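Local coordinates for FYVE, RhoGEF and PH domain-containing protein 5 (Homo sapiens, PDB 3MPX) that activates the small GTPase CDC42 by exchanging its bound GDP for GTP, the exchange activity belonging to its DH domain, at residues A36-L41 with L85-L90; A55-D60 with E71-L76; T122-F127 with R168-L173. One frame throughout, in Å; residues are numbered along the deposited sequence.

How the contacts relate
All three contacts lie in the helical DH domain, the exchange-factor part of this chain. Contacts 1 and 2 join the same two long helices, 21-59 and 66-98, at two levels with centres 24 Å apart; contact 2 is nested inside the loop that contact 1 closes, nearer the turn between the helices. Contact 3 joins helices 117-138 and 162-184, and its centre is 14 Å from that of contact 1. The two touch directly: Tyr37 OH lies 2.7 Å from Val169 O, a probable hydrogen bond, and Tyr37 packs on Arg172. Contacts 2 and 3, centres 19 Å apart, meet more lightly, where Gln126 reaches the backbone at Gly75.

Contact 1: residues A36-L41 with L85-L90; sequences AYVEML and LHQGIL
Tyr37 and His86 form a T-shaped aromatic pair at the heart of this buried, antiparallel helix-helix contact, which joins helices 21-59 and 66-98 in the elongated helical bundle of the DH (RhoGEF) domain. The two short axes approach to 9.5 Å at an angle of 153°, with Val38 beside Gln87 where the backbones come nearest. Tyr37 drives the edge of its ring into the face of His86: CE2 sits over the centre of the imidazole, and the planes stand at 83°. CG of Tyr37 lies opposite the backbone N (chi1 -177°), which swings the ring out to the neighbouring helix. On the other face of the imidazole lies Leu85 CG, at the rim. The polar ends are held from outside: Tyr37 OH bonds to Val169 O, while His86 uses ND1 for Glu34 and NE2 for His120. With both ring nitrogens engaged, the imidazole probably has little freedom to turn. Beside this pair, Leu41 CD1 packs 3.8 Å from His86 CD2. One residue on from Tyr37, Val38 fits between His86 and Leu90, its CB 3.8 Å from Leu90 CD2 while CG2 rests 3.5 Å from the carbonyl oxygen of His86.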
# COMPACT_ATOMS: atom_id res chain seq x y z
N ALA A 36 -0.33 -6.51 -14.13
CA ALA A 36 0.73 -5.56 -13.82
C ALA A 36 1.64 -6.04 -12.68
O ALA A 36 2.84 -5.74 -12.71
CB ALA A 36 0.13 -4.22 -13.48
N TYR A 37 1.07 -6.77 -11.70
CA TYR A 37 1.75 -7.31 -10.53
C TYR A 37 2.62 -8.51 -10.89
O TYR A 37 3.73 -8.64 -10.38
CB TYR A 37 0.72 -7.69 -9.47
CG TYR A 37 1.32 -8.19 -8.17
CD1 TYR A 37 2.09 -7.35 -7.37
CD2 TYR A 37 1.11 -9.50 -7.74
CE1 TYR A 37 2.65 -7.80 -6.17
CE2 TYR A 37 1.63 -9.95 -6.53
CZ TYR A 37 2.40 -9.10 -5.75
OH TYR A 37 2.90 -9.53 -4.55
N VAL A 38 2.10 -9.39 -11.78
CA VAL A 38 2.77 -10.60 -12.27
C VAL A 38 3.96 -10.19 -13.16
O VAL A 38 5.03 -10.78 -13.05
CB VAL A 38 1.76 -11.55 -12.95
CG1 VAL A 38 2.47 -12.66 -13.71
CG2 VAL A 38 0.81 -12.13 -11.91
N GLU A 39 3.79 -9.12 -13.96
CA GLU A 39 4.82 -8.51 -14.80
C GLU A 39 5.94 -7.97 -13.88
O GLU A 39 7.12 -8.14 -14.16
CB GLU A 39 4.18 -7.37 -15.62
CG GLU A 39 5.14 -6.44 -16.38
CD GLU A 39 5.55 -6.84 -17.78
OE1 GLU A 39 6.31 -6.07 -18.41
OE2 GLU A 39 5.12 -7.92 -18.27
N MSE A 40 5.54 -7.36 -12.76
CA MSE A 40 6.45 -6.81 -11.78
C MSE A 40 7.19 -7.90 -11.05
O MSE A 40 8.39 -7.77 -10.83
CB MSE A 40 5.68 -5.90 -10.81
CG MSE A 40 6.57 -5.12 -9.86
SE MSE A 40 6.98 -6.16 -8.26
CE MSE A 40 5.40 -5.71 -7.21
N LEU A 41 6.49 -8.99 -10.66
CA LEU A 41 7.14 -10.09 -9.94
C LEU A 41 8.14 -10.82 -10.82
O LEU A 41 9.13 -11.33 -10.30
CB LEU A 41 6.15 -11.09 -9.32
CG LEU A 41 5.24 -10.62 -8.19
CD1 LEU A 41 4.29 -11.70 -7.84
CD2 LEU A 41 6.03 -10.23 -6.96
N LEU A 85 2.78 -18.28 -7.47
CA LEU A 85 1.46 -18.18 -6.85
C LEU A 85 0.57 -17.24 -7.63
O LEU A 85 -0.55 -17.62 -7.97
CB LEU A 85 1.57 -17.76 -5.36
CG LEU A 85 0.37 -17.03 -4.71
CD1 LEU A 85 -0.79 -17.97 -4.44
CD2 LEU A 85 0.79 -16.31 -3.45
N HIS A 86 1.10 -16.06 -7.97
CA HIS A 86 0.39 -15.01 -8.68
C HIS A 86 0.26 -15.31 -10.17
O HIS A 86 -0.78 -14.99 -10.76
CB HIS A 86 1.00 -13.65 -8.37
CG HIS A 86 0.78 -13.28 -6.93
ND1 HIS A 86 -0.40 -12.71 -6.50
CD2 HIS A 86 1.56 -13.53 -5.85
CE1 HIS A 86 -0.28 -12.57 -5.19
NE2 HIS A 86 0.88 -13.06 -4.76
N GLN A 87 1.25 -16.02 -10.76
CA GLN A 87 1.14 -16.47 -12.16
C GLN A 87 -0.14 -17.34 -12.29
O GLN A 87 -0.93 -17.13 -13.21
CB GLN A 87 2.38 -17.26 -12.60
CG GLN A 87 3.41 -16.40 -13.31
CD GLN A 87 4.65 -17.18 -13.71
OE1 GLN A 87 5.28 -17.89 -12.90
NE2 GLN A 87 5.07 -17.00 -14.95
N GLY A 88 -0.37 -18.22 -11.30
CA GLY A 88 -1.55 -19.08 -11.23
C GLY A 88 -2.85 -18.34 -11.03
O GLY A 88 -3.83 -18.66 -11.71
N ILE A 89 -2.88 -17.35 -10.07
CA ILE A 89 -4.03 -16.48 -9.75
C ILE A 89 -4.46 -15.77 -11.06
O ILE A 89 -5.63 -15.84 -11.43
CB ILE A 89 -3.69 -15.49 -8.59
CG1 ILE A 89 -3.78 -16.19 -7.23
CG2 ILE A 89 -4.60 -14.23 -8.60
CD1 ILE A 89 -3.31 -15.39 -6.04
N LEU A 90 -3.50 -15.15 -11.78
CA LEU A 90 -3.71 -14.51 -13.09
C LEU A 90 -4.36 -15.48 -14.12
O LEU A 90 -5.35 -15.11 -14.73
CB LEU A 90 -2.36 -13.97 -13.63
CG LEU A 90 -2.36 -13.29 -15.01
CD1 LEU A 90 -3.46 -12.26 -15.13
CD2 LEU A 90 -1.02 -12.62 -15.29

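Contact 2: residues A55-D60 with E71-L76; sequences ALDDMD and ELRQGL
Leu56 and Arg73 mark the nearest backbone approach, with CA atoms 8.1 Å apart, between two antiparallel helical segments. The axes of 55-59 and 71-76 run at 155° to each other and come no nearer than 11.6 Å, so side chains have to bridge the gap. Arg73 and Leu56 do most of this. The arginine chain is extended from CG to NE and runs antiparallel alongside the Leu56 side chain, bringing the guanidinium alongside residues 56-60. There one face of the group lies on Leu56 CB, offset toward the rim, while two carboxylates take up its two terminal nitrogens, NH1 and NH2. NH2 donates to Asp57 OD1 at 3.2 Å with an N-H...O angle of 158°; this oxygen is met on its anti side, close to the guanidinium plane. Asp60 points back toward the arginine with its carboxylate turned only 15° from the guanidinium. Its OD1 receives NH1 at 3.3 Å through the syn lone pair, and its OD2 stands 2.7 Å from NH2 in a strongly bent, weak bond.

This salt-bridge network lies near the turn of the helical hairpin formed by 21-59 and 66-98 in the DH domain. Further acids and bases extend it: Glu70 pairs with NH1 of Arg73, and Arg69 with Asp60 OD1. The clustered opposite charges would probably favour ionised carboxylates.

On the inner side the contact turns apolar. Leu56, with CG anti to the carbonyl carbon, puts CD1 3.8 Å from Leu72 CB, the two side chains nearly perpendicular. The same methyl is also 4.3 Å from Leu76 CD1. Leu144 of helix 142-152 packs against Leu56 as well, and Leu134 of helix 117-138 against Leu72.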
# COMPACT_ATOMS: atom_id res chain seq x y z
N ALA A 55 25.36 -13.40 -7.86
CA ALA A 55 26.41 -12.80 -7.04
C ALA A 55 26.76 -13.69 -5.84
O ALA A 55 27.92 -14.08 -5.72
CB ALA A 55 25.99 -11.41 -6.56
N LEU A 56 25.76 -14.04 -4.98
CA LEU A 56 25.94 -14.87 -3.78
C LEU A 56 26.63 -16.20 -4.09
O LEU A 56 27.52 -16.59 -3.34
CB LEU A 56 24.62 -15.08 -3.00
CG LEU A 56 23.94 -13.84 -2.36
CD1 LEU A 56 22.61 -14.20 -1.72
CD2 LEU A 56 24.84 -13.17 -1.34
N ASP A 57 26.30 -16.84 -5.25
CA ASP A 57 26.95 -18.07 -5.74
C ASP A 57 28.46 -17.86 -5.95
O ASP A 57 29.24 -18.77 -5.66
CB ASP A 57 26.32 -18.59 -7.05
CG ASP A 57 24.93 -19.21 -6.94
OD1 ASP A 57 24.55 -19.66 -5.83
OD2 ASP A 57 24.23 -19.27 -7.98
N ASP A 58 28.87 -16.63 -6.42
CA ASP A 58 30.28 -16.27 -6.62
C ASP A 58 30.98 -16.06 -5.27
O ASP A 58 32.16 -16.40 -5.11
CB ASP A 58 30.41 -14.99 -7.46
CG ASP A 58 30.05 -15.05 -8.93
OD1 ASP A 58 30.05 -16.16 -9.49
OD2 ASP A 58 29.83 -13.98 -9.53
N MSE A 59 30.25 -15.46 -4.32
CA MSE A 59 30.75 -15.12 -2.99
C MSE A 59 30.97 -16.33 -2.12
O MSE A 59 31.67 -16.23 -1.11
CB MSE A 59 29.83 -14.14 -2.28
CG MSE A 59 29.79 -12.79 -2.92
SE MSE A 59 28.32 -11.79 -2.16
CE MSE A 59 27.53 -11.38 -3.69
N ASP A 60 30.42 -17.49 -2.51
CA ASP A 60 30.65 -18.72 -1.78
C ASP A 60 32.15 -19.03 -1.73
O ASP A 60 32.65 -19.41 -0.67
CB ASP A 60 29.86 -19.88 -2.41
CG ASP A 60 28.36 -19.82 -2.14
OD1 ASP A 60 27.97 -19.57 -0.98
OD2 ASP A 60 27.59 -20.08 -3.09
N GLU A 71 21.04 -16.33 5.15
CA GLU A 71 19.84 -15.61 5.52
C GLU A 71 19.33 -14.86 4.30
O GLU A 71 18.13 -14.97 4.01
CB GLU A 71 20.11 -14.71 6.73
CG GLU A 71 20.09 -15.49 8.04
CD GLU A 71 20.36 -14.75 9.34
OE1 GLU A 71 20.24 -13.50 9.39
OE2 GLU A 71 20.68 -15.44 10.34
N LEU A 72 20.22 -14.21 3.51
CA LEU A 72 19.82 -13.57 2.25
C LEU A 72 19.14 -14.59 1.30
O LEU A 72 18.05 -14.33 0.79
CB LEU A 72 21.01 -12.96 1.54
CG LEU A 72 21.36 -11.55 1.94
CD1 LEU A 72 22.83 -11.27 1.68
CD2 LEU A 72 20.43 -10.54 1.28
N ARG A 73 19.77 -15.77 1.13
CA ARG A 73 19.26 -16.85 0.30
C ARG A 73 17.86 -17.35 0.73
O ARG A 73 17.05 -17.68 -0.14
CB ARG A 73 20.26 -18.01 0.31
CG ARG A 73 21.39 -17.84 -0.67
CD ARG A 73 22.02 -19.16 -1.00
NE ARG A 73 23.05 -19.04 -2.03
CZ ARG A 73 24.35 -18.94 -1.78
NH1 ARG A 73 24.79 -18.91 -0.52
NH2 ARG A 73 25.22 -18.85 -2.77
N GLN A 74 17.59 -17.41 2.06
CA GLN A 74 16.31 -17.89 2.61
C GLN A 74 15.18 -16.91 2.29
O GLN A 74 14.20 -17.30 1.68
CB GLN A 74 16.43 -18.21 4.12
CG GLN A 74 15.43 -19.24 4.68
CD GLN A 74 15.04 -20.41 3.79
OE1 GLN A 74 13.89 -20.52 3.35
NE2 GLN A 74 15.96 -21.31 3.49
N GLY A 75 15.38 -15.63 2.64
CA GLY A 75 14.45 -14.53 2.37
C GLY A 75 14.21 -14.34 0.89
O GLY A 75 13.08 -14.08 0.48
N LEU A 76 15.25 -14.52 0.07
CA LEU A 76 15.15 -14.39 -1.39
C LEU A 76 14.46 -15.59 -2.04
O LEU A 76 13.99 -15.44 -3.15
CB LEU A 76 16.53 -14.19 -2.05
CG LEU A 76 17.08 -12.76 -1.98
CD1 LEU A 76 18.56 -12.76 -1.96
CD2 LEU A 76 16.59 -11.94 -3.11

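Contact 3: residues T122-F127 with R168-L173; sequences THILQF and RVVQRL
Phe127 and His123, one turn apart on helix 117-138, present their rings to Val169 and Val170 of helix 162-184. Within their own helix the two rings also meet, His123 CE1 lying in the plane of the Phe127 ring at its edge. Both valines approach obliquely. Val170 CG2 comes 3.6 Å from Phe127 CE1, and Val169 CG1 sits 3.8 Å from His123 CE1. In both aromatic residues CG is anti to the backbone N (chi1 -179° in His123, -165° in Phe127), a setting that carries each ring out toward helix 162-184. The imidazole has its polar partner elsewhere, NE2 being bonded to Tyr130 OH.

Val170 spreads its two methyls between different neighbours: while CG2 meets the phenyl ring, CG1 packs 3.8 Å from Ile124 CG1. Farther along, Ile124 and Leu173 reach toward each other tip to tip, their CD1 atoms 3.8 Å apart. An alanine in place of Val170 would lack both methyls and is likely to leave a gap between Ile124 and the Phe127 ring, the ring losing its partner on segment 168-173 and Ile124 keeping Leu173 alone there.

These side chains join two helices of the DH bundle whose axes run at 132° and stay 11.1 Å apart at closest approach. Outside the pair, helix 192-214 packs on Ile124 and Leu173, and Met215 touches both Phe127 and Val170. On the other side helix 66-98 meets His123 through Leu79 and Ile82.

No hydrogen bond crosses between the two segments, and all six touching residues are buried. Their hold on each other therefore rests on the fit of methyls against rings and of aliphatic branches against one another, with no directional polar bond to fix the spacing.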
# COMPACT_ATOMS: atom_id res chain seq x y z
N THR A 122 5.60 -15.86 5.29
CA THR A 122 7.00 -16.24 5.48
C THR A 122 7.92 -15.12 5.00
O THR A 122 8.93 -14.85 5.66
CB THR A 122 7.22 -17.58 4.78
OG1 THR A 122 6.52 -18.58 5.52
CG2 THR A 122 8.66 -17.97 4.69
N HIS A 123 7.58 -14.46 3.86
CA HIS A 123 8.36 -13.37 3.29
C HIS A 123 8.34 -12.17 4.22
O HIS A 123 9.39 -11.64 4.53
CB HIS A 123 7.84 -12.99 1.90
CG HIS A 123 8.61 -11.87 1.25
ND1 HIS A 123 7.96 -10.78 0.67
CD2 HIS A 123 9.94 -11.72 1.08
CE1 HIS A 123 8.91 -10.02 0.17
NE2 HIS A 123 10.12 -10.54 0.40
N ILE A 124 7.14 -11.80 4.70
CA ILE A 124 6.87 -10.71 5.64
C ILE A 124 7.70 -10.90 6.92
O ILE A 124 8.36 -9.96 7.35
CB ILE A 124 5.34 -10.68 5.92
CG1 ILE A 124 4.58 -9.89 4.83
CG2 ILE A 124 5.03 -10.16 7.32
CD1 ILE A 124 3.11 -10.18 4.73
N LEU A 125 7.68 -12.13 7.51
CA LEU A 125 8.36 -12.50 8.75
C LEU A 125 9.86 -12.27 8.73
O LEU A 125 10.42 -11.96 9.79
CB LEU A 125 8.08 -13.97 9.15
CG LEU A 125 6.68 -14.30 9.70
CD1 LEU A 125 6.46 -15.74 9.74
CD2 LEU A 125 6.42 -13.70 11.05
N GLN A 126 10.51 -12.42 7.57
CA GLN A 126 11.97 -12.22 7.46
C GLN A 126 12.36 -11.00 6.58
O GLN A 126 13.55 -10.71 6.43
CB GLN A 126 12.68 -13.50 7.00
CG GLN A 126 12.16 -14.06 5.69
CD GLN A 126 12.43 -15.54 5.59
OE1 GLN A 126 13.58 -16.01 5.61
NE2 GLN A 126 11.36 -16.29 5.41
N PHE A 127 11.36 -10.25 6.09
CA PHE A 127 11.48 -9.08 5.22
C PHE A 127 12.59 -8.10 5.68
O PHE A 127 13.62 -7.98 5.00
CB PHE A 127 10.11 -8.38 5.12
CG PHE A 127 9.99 -7.37 4.01
CD1 PHE A 127 9.51 -7.74 2.76
CD2 PHE A 127 10.34 -6.03 4.21
CE1 PHE A 127 9.41 -6.80 1.72
CE2 PHE A 127 10.23 -5.09 3.18
CZ PHE A 127 9.76 -5.48 1.95
N ARG A 168 6.41 -3.13 -2.55
CA ARG A 168 5.50 -3.30 -3.69
C ARG A 168 4.99 -4.75 -3.80
O ARG A 168 3.85 -4.95 -4.23
CB ARG A 168 6.17 -2.82 -4.99
CG ARG A 168 5.90 -1.36 -5.33
CD ARG A 168 6.86 -0.85 -6.38
NE ARG A 168 7.56 0.36 -5.94
CZ ARG A 168 8.53 0.97 -6.63
NH1 ARG A 168 8.92 0.49 -7.80
NH2 ARG A 168 9.10 2.07 -6.15
N VAL A 169 5.79 -5.74 -3.35
CA VAL A 169 5.41 -7.15 -3.27
C VAL A 169 4.31 -7.31 -2.21
O VAL A 169 3.21 -7.76 -2.54
CB VAL A 169 6.66 -8.05 -3.00
CG1 VAL A 169 6.29 -9.47 -2.56
CG2 VAL A 169 7.59 -8.07 -4.21
N VAL A 170 4.58 -6.89 -0.95
CA VAL A 170 3.71 -6.96 0.23
C VAL A 170 2.45 -6.05 0.11
O VAL A 170 1.46 -6.26 0.80
CB VAL A 170 4.55 -6.59 1.48
CG1 VAL A 170 3.77 -6.75 2.79
CG2 VAL A 170 5.85 -7.38 1.53
N GLN A 171 2.53 -5.02 -0.72
CA GLN A 171 1.46 -4.06 -0.91
C GLN A 171 0.21 -4.68 -1.63
O GLN A 171 -0.93 -4.31 -1.31
CB GLN A 171 2.04 -2.83 -1.65
CG GLN A 171 1.05 -1.92 -2.34
CD GLN A 171 1.79 -0.91 -3.17
OE1 GLN A 171 2.01 0.20 -2.73
NE2 GLN A 171 2.22 -1.30 -4.36
N ARG A 172 0.43 -5.66 -2.54
CA ARG A 172 -0.67 -6.34 -3.24
C ARG A 172 -1.71 -6.92 -2.28
O ARG A 172 -2.90 -6.96 -2.60
CB ARG A 172 -0.12 -7.47 -4.12
CG ARG A 172 -1.11 -8.03 -5.14
CD ARG A 172 -1.63 -6.99 -6.13
NE ARG A 172 -2.64 -7.57 -7.01
CZ ARG A 172 -3.67 -6.92 -7.52
NH1 ARG A 172 -4.52 -7.54 -8.32
NH2 ARG A 172 -3.85 -5.63 -7.24
N LEU A 173 -1.23 -7.39 -1.10
CA LEU A 173 -2.06 -7.96 -0.06
C LEU A 173 -3.08 -6.95 0.49
O LEU A 173 -4.24 -7.31 0.67
CB LEU A 173 -1.18 -8.55 1.06
CG LEU A 173 -0.20 -9.68 0.66
CD1 LEU A 173 0.63 -10.12 1.85
CD2 LEU A 173 -0.93 -10.89 0.02